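Putative NADP oxidoreductase BF3122 (Bacteroides fragilis, PDB 3D1L) probably works as an NADP-dependent oxidoreductase, pairing a Rossmann-type nucleotide-binding domain with a helical C-terminal domain, though its substrate is not established. Local coordinates at residues B[22-27]-B[130-135]; B[228-233]-B[257-262]. All coordinates share one frame; numbering follows the deposited sequence.

Interaction 1: residues B[22-27]-B[130-135]; sequences ATNLAK and REVDFK
Asn24 leans from helix 20-31 onto the loop 130-135, and its side chain can be followed atom by atom. CB lies 4.0 Å from CE1 of Phe134. CG, anti to the carbonyl carbon (chi1 -76°), carries the amide out to the backbone of the loop. There OD1 comes within 3.2 Å of Arg130 O; both are acceptors, so the approach is not a hydrogen bond. OD1 instead accepts a hydrogen bond from a water 2.6 Å away, and the same water donates to Glu131 OE1 and accepts from Val132 N. The other amide atom, ND2, donates to Asn20 O and Ser127 O. ND2 bonded to two carbonyls supports this orientation of the amide, and a polar group buried in the protein is satisfied.

On the next turn of the helix Lys27 reaches across, its chain bent at chi3 (79°), and NZ makes a weak hydrogen bond within a salt bridge to Glu131 OE2 at 3.1 Å. That carboxylate oxygen also pairs with Arg31, so two cations of one helix share it. Farther along the loop the Phe134 ring enters obliquely against the helix backbone: CE1 is 3.5 Å from Asn24 O and CZ 3.7 Å from Leu25 CA. Leu25 CD1 touches CE2 of the ring, the two side chains crossing at roughly a right angle, and Phe139 of strand 139-143 packs on both. Arg130 meanwhile forms a salt bridge with Glu212 of the second subunit. Helix 20-31 follows strand 12-16 through a Gly17, Gly19, Ala22 pattern, consistent with the first strand-turn-helix of a Rossmann dinucleotide-binding fold.

Interaction 2: residues B[228-233]-B[257-262]; sequences GPAIRY and LLSRSI
Ala230 presses its methyl group into the side of helix 249-264, between Ser259 and Ile262. Its CB lies 3.7 Å from Ser259 O and 3.8 Å from Ile262 CG2, with the CB of Ser259 close by as well. The small side chain lets the backbones come together, and the two CA atoms of Ala230 and Ser259 are just 5.0 Å apart.

Ile262 supplies more than one carbon to this methyl: CB, CG2 and CD1 all lie near it. CG2, anti to the backbone N (CG1 at chi1 -72°), also meets Ile231. The side chain of Ile231 starts out pointing away from the helix, yet its CG1 still touches Ile262 CG2 at 4.0 Å; its carbonyl O accepts a hydrogen bond from ND1 of His263, one residue beyond the segment.

Tyr233 comes in at the other end of the loop, where its CE1 sits 3.8 Å from Ser259 CB. Arg260 N approaches the edge of the ring, near its plane, at 3.9 Å from CE1. The polar ends of Ser259 and Arg260 are bonded within their own helix, OG to Tyr255 O and the guanidinium in a salt bridge with Glu256. A type I turn from Gly228 to Ile231 folds the loop, and Gly228 touches a bound 2-mercapto-propion aldehyde. Between residues 228-233 and 257-262 no hydrogen bond forms, so the contact there is van der Waals only; the polar tie of this ligand-side loop to the helix comes one residue later, at His263.

Overall arrangement
The two contacts come in series along the chain, interaction 1 closing before interaction 2 opens, and their centres lie 37 Å apart, with nearest atoms about 24 Å apart. Interaction 1 belongs to the Rossmann-type part, which is probably nucleotide-binding, tying helix 20-31 to the loop between strands 117-122 and 139-143 of the mixed sheet. Interaction 2 lies among the C-terminal helices, joining the loop between helices 222-225 and 235-244 to helix 249-264. They share no strand or helix, yet each also touches the second subunit, in interaction 2 through a hydrogen bond from Ser261 to His187 of that subunit. The second subunit thus reaches both regions of the chain.

Interaction 1: residues B[22-27]-B[130-135]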
ATOM      1  N   ALA B  22      14.777  16.087   0.271  1.00 39.60           N
ATOM      2  CA  ALA B  22      15.484  17.189   0.922  1.00 39.79           C
ATOM      3  C   ALA B  22      14.668  17.765   2.102  1.00 40.34           C
ATOM      4  O   ALA B  22      15.224  18.053   3.159  1.00 41.39           O
ATOM      5  CB  ALA B  22      15.837  18.267  -0.098  1.00 39.38           C
ATOM      6  N   THR B  23      13.358  17.898   1.928  1.00 40.29           N
ATOM      7  CA  THR B  23      12.463  18.383   2.979  1.00 40.47           C
ATOM      8  C   THR B  23      12.555  17.500   4.221  1.00 40.78           C
ATOM      9  O   THR B  23      12.805  17.987   5.325  1.00 42.25           O
ATOM     10  CB  THR B  23      11.007  18.464   2.440  1.00 40.78           C
ATOM     11  OG1 THR B  23      10.936  19.486   1.431  1.00 41.64           O
ATOM     12  CG2 THR B  23       9.988  18.758   3.541  1.00 39.76           C
ATOM     13  N   ASN B  24      12.412  16.196   4.031  1.00 40.05           N
ATOM     14  CA  ASN B  24      12.497  15.253   5.131  1.00 40.58           C
ATOM     15  C   ASN B  24      13.893  15.187   5.763  1.00 40.27           C
ATOM     16  O   ASN B  24      14.021  15.181   6.975  1.00 40.73           O
ATOM     17  CB  ASN B  24      12.033  13.863   4.662  1.00 39.85           C
ATOM     18  CG  ASN B  24      10.510  13.766   4.539  1.00 41.27           C
ATOM     19  OD1 ASN B  24       9.808  13.650   5.544  1.00 42.15           O
ATOM     20  ND2 ASN B  24       9.996  13.816   3.306  1.00 40.18           N
ATOM     21  N   LEU B  25      14.929  15.150   4.932  1.00 40.33           N
ATOM     22  CA  LEU B  25      16.298  15.127   5.421  1.00 40.42           C
ATOM     23  C   LEU B  25      16.613  16.420   6.150  1.00 40.95           C
ATOM     24  O   LEU B  25      17.285  16.403   7.152  1.00 42.11           O
ATOM     25  CB  LEU B  25      17.291  14.907   4.276  1.00 39.72           C
ATOM     26  CG  LEU B  25      18.792  14.883   4.593  1.00 39.30           C
ATOM     27  CD1 LEU B  25      19.167  13.828   5.667  1.00 36.76           C
ATOM     28  CD2 LEU B  25      19.601  14.636   3.333  1.00 39.85           C
ATOM     29  N   ALA B  26      16.136  17.550   5.648  1.00 41.90           N
ATOM     30  CA  ALA B  26      16.363  18.825   6.365  1.00 42.73           C
ATOM     31  C   ALA B  26      15.690  18.859   7.723  1.00 42.56           C
ATOM     32  O   ALA B  26      16.298  19.297   8.683  1.00 44.61           O
ATOM     33  CB  ALA B  26      15.951  20.045   5.509  1.00 41.95           C
ATOM     34  N   LYS B  27      14.453  18.385   7.811  1.00 42.60           N
ATOM     35  CA  LYS B  27      13.724  18.372   9.092  1.00 42.90           C
ATOM     36  C   LYS B  27      14.401  17.480  10.151  1.00 42.79           C
ATOM     37  O   LYS B  27      14.518  17.870  11.305  1.00 42.71           O
ATOM     38  CB  LYS B  27      12.261  17.964   8.885  1.00 42.58           C
ATOM     39  CG  LYS B  27      11.390  19.083   8.254  1.00 43.98           C
ATOM     40  CD  LYS B  27      10.131  18.508   7.543  1.00 44.24           C
ATOM     41  CE  LYS B  27       9.006  18.155   8.505  1.00 45.81           C
ATOM     42  NZ  LYS B  27       7.706  17.855   7.813  1.00 45.29           N
ATOM     43  N   ARG B 130       4.304  14.116   4.741  1.00 50.48           N
ATOM     44  CA  ARG B 130       4.340  12.857   5.474  1.00 51.11           C
ATOM     45  C   ARG B 130       5.664  12.685   6.229  1.00 51.48           C
ATOM     46  O   ARG B 130       6.754  12.694   5.630  1.00 51.33           O
ATOM     47  CB  ARG B 130       4.062  11.699   4.496  1.00 51.25           C
ATOM     48  CG  ARG B 130       4.521  10.332   4.917  1.00 51.77           C
ATOM     49  CD  ARG B 130       3.554   9.638   5.842  1.00 51.75           C
ATOM     50  NE  ARG B 130       4.198   8.453   6.383  1.00 53.51           N
ATOM     51  CZ  ARG B 130       3.777   7.776   7.449  1.00 55.89           C
ATOM     52  NH1 ARG B 130       2.681   8.155   8.108  1.00 55.82           N
ATOM     53  NH2 ARG B 130       4.467   6.718   7.856  1.00 55.87           N
ATOM     54  N   GLU B 131       5.545  12.543   7.549  1.00 51.49           N
ATOM     55  CA  GLU B 131       6.686  12.434   8.463  1.00 51.82           C
ATOM     56  C   GLU B 131       7.182  11.004   8.523  1.00 51.26           C
ATOM     57  O   GLU B 131       6.374  10.069   8.548  1.00 51.71           O
ATOM     58  CB  GLU B 131       6.274  12.860   9.883  1.00 52.54           C
ATOM     59  CG  GLU B 131       5.830  14.322  10.030  1.00 54.26           C
ATOM     60  CD  GLU B 131       7.002  15.295  10.046  1.00 57.63           C
ATOM     61  OE1 GLU B 131       8.129  14.903   9.644  1.00 57.63           O
ATOM     62  OE2 GLU B 131       6.791  16.459  10.468  1.00 58.10           O
ATOM     63  N   VAL B 132       8.494  10.821   8.549  1.00 50.57           N
ATOM     64  CA  VAL B 132       9.057   9.467   8.648  1.00 50.16           C
ATOM     65  C   VAL B 132      10.112   9.389   9.724  1.00 49.84           C
ATOM     66  O   VAL B 132      10.865  10.333   9.928  1.00 49.54           O
ATOM     67  CB  VAL B 132       9.684   8.937   7.317  1.00 49.95           C
ATOM     68  CG1 VAL B 132       8.626   8.737   6.295  1.00 50.92           C
ATOM     69  CG2 VAL B 132      10.745   9.870   6.792  1.00 49.12           C
ATOM     70  N   ASP B 133      10.160   8.247  10.400  1.00 48.95           N
ATOM     71  CA  ASP B 133      11.211   7.977  11.340  1.00 48.26           C
ATOM     72  C   ASP B 133      12.502   7.665  10.578  1.00 47.57           C
ATOM     73  O   ASP B 133      12.650   6.575   9.964  1.00 47.44           O
ATOM     74  CB  ASP B 133      10.814   6.810  12.242  1.00 48.92           C
ATOM     75  CG  ASP B 133      11.593   6.794  13.553  1.00 51.09           C
ATOM     76  OD1 ASP B 133      12.361   7.766  13.821  1.00 49.91           O
ATOM     77  OD2 ASP B 133      11.414   5.811  14.318  1.00 53.88           O
ATOM     78  N   PHE B 134      13.420   8.634  10.596  1.00 46.39           N
ATOM     79  CA  PHE B 134      14.782   8.424  10.106  1.00 45.41           C
ATOM     80  C   PHE B 134      15.587   7.319  10.799  1.00 45.27           C
ATOM     81  O   PHE B 134      16.507   6.766  10.184  1.00 45.03           O
ATOM     82  CB  PHE B 134      15.560   9.733  10.098  1.00 45.36           C
ATOM     83  CG  PHE B 134      15.529  10.414   8.782  1.00 44.06           C
ATOM     84  CD1 PHE B 134      14.383  11.109   8.376  1.00 42.17           C
ATOM     85  CD2 PHE B 134      16.613  10.314   7.921  1.00 42.92           C
ATOM     86  CE1 PHE B 134      14.342  11.721   7.146  1.00 43.81           C
ATOM     87  CE2 PHE B 134      16.586  10.918   6.672  1.00 42.75           C
ATOM     88  CZ  PHE B 134      15.451  11.620   6.280  1.00 45.03           C
ATOM     89  N   LYS B 135      15.235   6.976  12.044  1.00 45.11           N
ATOM     90  CA  LYS B 135      15.978   5.944  12.781  1.00 45.56           C
ATOM     91  C   LYS B 135      16.136   4.640  11.999  1.00 45.36           C
ATOM     92  O   LYS B 135      17.202   4.009  12.048  1.00 45.30           O
ATOM     93  CB  LYS B 135      15.404   5.677  14.180  1.00 46.12           C
ATOM     94  CG  LYS B 135      15.606   6.852  15.162  1.00 46.90           C
ATOM     95  CD  LYS B 135      17.062   7.003  15.626  1.00 49.25           C
ATOM     96  CE  LYS B 135      17.293   8.360  16.318  1.00 51.21           C
ATOM     97  NZ  LYS B 135      18.676   8.500  16.864  1.00 52.67           N
TER
HETATM   98  O   HOH W   1       9.965  13.183   8.103  1.00 43.07           O

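Interaction 2: residues B[228-233]-B[257-262]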
ATOM      1  N   GLY B 228      -2.834 -16.001  -4.755  1.00 55.28           N
ATOM      2  CA  GLY B 228      -3.649 -15.496  -5.860  1.00 55.64           C
ATOM      3  C   GLY B 228      -3.782 -16.380  -7.087  1.00 56.11           C
ATOM      4  O   GLY B 228      -3.129 -17.420  -7.180  1.00 55.93           O
ATOM      5  N   PRO B 229      -4.643 -15.974  -8.045  1.00 56.68           N
ATOM      6  CA  PRO B 229      -5.029 -16.881  -9.143  1.00 57.30           C
ATOM      7  C   PRO B 229      -3.973 -17.056 -10.251  1.00 57.55           C
ATOM      8  O   PRO B 229      -4.161 -17.849 -11.168  1.00 57.43           O
ATOM      9  CB  PRO B 229      -6.304 -16.241  -9.684  1.00 56.83           C
ATOM     10  CG  PRO B 229      -6.080 -14.743  -9.429  1.00 56.89           C
ATOM     11  CD  PRO B 229      -5.339 -14.671  -8.128  1.00 56.59           C
ATOM     12  N   ALA B 230      -2.865 -16.339 -10.145  1.00 58.23           N
ATOM     13  CA  ALA B 230      -1.829 -16.362 -11.184  1.00 59.12           C
ATOM     14  C   ALA B 230      -0.872 -17.551 -11.049  1.00 59.42           C
ATOM     15  O   ALA B 230      -0.293 -18.016 -12.032  1.00 59.37           O
ATOM     16  CB  ALA B 230      -1.058 -15.031 -11.197  1.00 58.46           C
ATOM     17  N   ILE B 231      -0.722 -18.027  -9.820  1.00 60.49           N
ATOM     18  CA  ILE B 231       0.146 -19.149  -9.493  1.00 61.48           C
ATOM     19  C   ILE B 231      -0.187 -20.366 -10.347  1.00 62.70           C
ATOM     20  O   ILE B 231       0.706 -20.973 -10.963  1.00 62.43           O
ATOM     21  CB  ILE B 231       0.047 -19.478  -7.985  1.00 61.48           C
ATOM     22  CG1 ILE B 231       0.842 -18.435  -7.191  1.00 60.95           C
ATOM     23  CG2 ILE B 231       0.561 -20.895  -7.676  1.00 60.87           C
ATOM     24  CD1 ILE B 231       0.265 -18.123  -5.839  1.00 60.47           C
ATOM     25  N   ARG B 232      -1.478 -20.699 -10.386  1.00 63.99           N
ATOM     26  CA  ARG B 232      -1.983 -21.822 -11.157  1.00 65.06           C
ATOM     27  C   ARG B 232      -2.295 -21.402 -12.588  1.00 65.76           C
ATOM     28  O   ARG B 232      -2.449 -22.237 -13.473  1.00 65.78           O
ATOM     29  CB  ARG B 232      -3.252 -22.355 -10.491  1.00 65.34           C
ATOM     30  CG  ARG B 232      -3.064 -22.791  -9.038  1.00 66.20           C
ATOM     31  CD  ARG B 232      -2.449 -24.181  -8.943  1.00 66.26           C
ATOM     32  NE  ARG B 232      -3.355 -25.192  -9.471  1.00 66.47           N
ATOM     33  CZ  ARG B 232      -2.966 -26.278 -10.133  1.00 66.61           C
ATOM     34  NH1 ARG B 232      -1.676 -26.496 -10.367  1.00 66.31           N
ATOM     35  NH2 ARG B 232      -3.874 -27.140 -10.569  1.00 66.50           N
ATOM     36  N   TYR B 233      -2.358 -20.092 -12.803  1.00 66.94           N
ATOM     37  CA  TYR B 233      -2.959 -19.483 -14.000  1.00 67.86           C
ATOM     38  C   TYR B 233      -4.431 -19.903 -14.191  1.00 67.79           C
ATOM     39  O   TYR B 233      -4.837 -20.416 -15.249  1.00 67.58           O
ATOM     40  CB  TYR B 233      -2.099 -19.626 -15.279  1.00 68.43           C
ATOM     41  CG  TYR B 233      -2.170 -18.355 -16.116  1.00 69.38           C
ATOM     42  CD1 TYR B 233      -1.452 -17.212 -15.738  1.00 69.39           C
ATOM     43  CD2 TYR B 233      -3.001 -18.277 -17.248  1.00 70.33           C
ATOM     44  CE1 TYR B 233      -1.531 -16.032 -16.477  1.00 70.10           C
ATOM     45  CE2 TYR B 233      -3.090 -17.097 -18.003  1.00 70.28           C
ATOM     46  CZ  TYR B 233      -2.350 -15.978 -17.609  1.00 70.64           C
ATOM     47  OH  TYR B 233      -2.426 -14.804 -18.336  1.00 70.46           O
ATOM     48  N   LEU B 257       0.631  -9.538 -18.048  1.00 55.01           N
ATOM     49  CA  LEU B 257       2.072  -9.766 -17.931  1.00 54.20           C
ATOM     50  C   LEU B 257       2.531  -9.981 -16.477  1.00 53.80           C
ATOM     51  O   LEU B 257       3.391 -10.809 -16.208  1.00 53.12           O
ATOM     52  CB  LEU B 257       2.833  -8.613 -18.584  1.00 54.37           C
ATOM     53  CG  LEU B 257       2.674  -8.422 -20.099  1.00 54.47           C
ATOM     54  CD1 LEU B 257       3.340  -7.120 -20.483  1.00 54.67           C
ATOM     55  CD2 LEU B 257       3.250  -9.582 -20.920  1.00 51.29           C
ATOM     56  N   LEU B 258       1.936  -9.255 -15.541  1.00 53.39           N
ATOM     57  CA  LEU B 258       2.189  -9.502 -14.115  1.00 53.06           C
ATOM     58  C   LEU B 258       1.736 -10.912 -13.706  1.00 52.57           C
ATOM     59  O   LEU B 258       2.436 -11.615 -12.972  1.00 52.43           O
ATOM     60  CB  LEU B 258       1.532  -8.416 -13.234  1.00 52.52           C
ATOM     61  CG  LEU B 258       2.193  -7.026 -13.308  1.00 52.29           C
ATOM     62  CD1 LEU B 258       1.263  -5.866 -12.855  1.00 54.49           C
ATOM     63  CD2 LEU B 258       3.514  -6.962 -12.528  1.00 52.47           C
ATOM     64  N   SER B 259       0.574 -11.329 -14.199  1.00 52.55           N
ATOM     65  CA  SER B 259       0.061 -12.672 -13.927  1.00 52.58           C
ATOM     66  C   SER B 259       1.003 -13.691 -14.567  1.00 52.92           C
ATOM     67  O   SER B 259       1.444 -14.631 -13.911  1.00 52.81           O
ATOM     68  CB  SER B 259      -1.365 -12.832 -14.468  1.00 52.75           C
ATOM     69  OG  SER B 259      -2.275 -12.035 -13.729  1.00 52.62           O
ATOM     70  N   ARG B 260       1.328 -13.475 -15.842  1.00 53.12           N
ATOM     71  CA  ARG B 260       2.266 -14.317 -16.575  1.00 53.95           C
ATOM     72  C   ARG B 260       3.541 -14.448 -15.758  1.00 53.63           C
ATOM     73  O   ARG B 260       4.094 -15.538 -15.636  1.00 53.32           O
ATOM     74  CB  ARG B 260       2.576 -13.679 -17.930  1.00 53.68           C
ATOM     75  CG  ARG B 260       3.247 -14.588 -18.946  1.00 56.33           C
ATOM     76  CD  ARG B 260       3.460 -13.893 -20.307  1.00 55.92           C
ATOM     77  NE  ARG B 260       2.198 -13.520 -20.958  1.00 58.75           N
ATOM     78  CZ  ARG B 260       2.103 -13.022 -22.194  1.00 59.76           C
ATOM     79  NH1 ARG B 260       3.202 -12.831 -22.932  1.00 59.57           N
ATOM     80  NH2 ARG B 260       0.908 -12.715 -22.698  1.00 57.85           N
ATOM     81  N   SER B 261       3.965 -13.322 -15.168  1.00 53.47           N
ATOM     82  CA  SER B 261       5.234 -13.203 -14.482  1.00 52.86           C
ATOM     83  C   SER B 261       5.233 -13.989 -13.180  1.00 53.11           C
ATOM     84  O   SER B 261       6.213 -14.676 -12.870  1.00 52.94           O
ATOM     85  CB  SER B 261       5.553 -11.726 -14.210  1.00 53.07           C
ATOM     86  OG  SER B 261       6.866 -11.585 -13.709  1.00 51.90           O
ATOM     87  N   ILE B 262       4.145 -13.874 -12.411  1.00 53.44           N
ATOM     88  CA  ILE B 262       3.974 -14.679 -11.198  1.00 52.89           C
ATOM     89  C   ILE B 262       4.039 -16.166 -11.587  1.00 53.37           C
ATOM     90  O   ILE B 262       4.797 -16.932 -10.992  1.00 53.49           O
ATOM     91  CB  ILE B 262       2.656 -14.338 -10.463  1.00 52.80           C
ATOM     92  CG1 ILE B 262       2.727 -12.957  -9.778  1.00 51.47           C
ATOM     93  CG2 ILE B 262       2.264 -15.457  -9.464  1.00 52.55           C
ATOM     94  CD1 ILE B 262       1.366 -12.299  -9.605  1.00 48.66           C
TER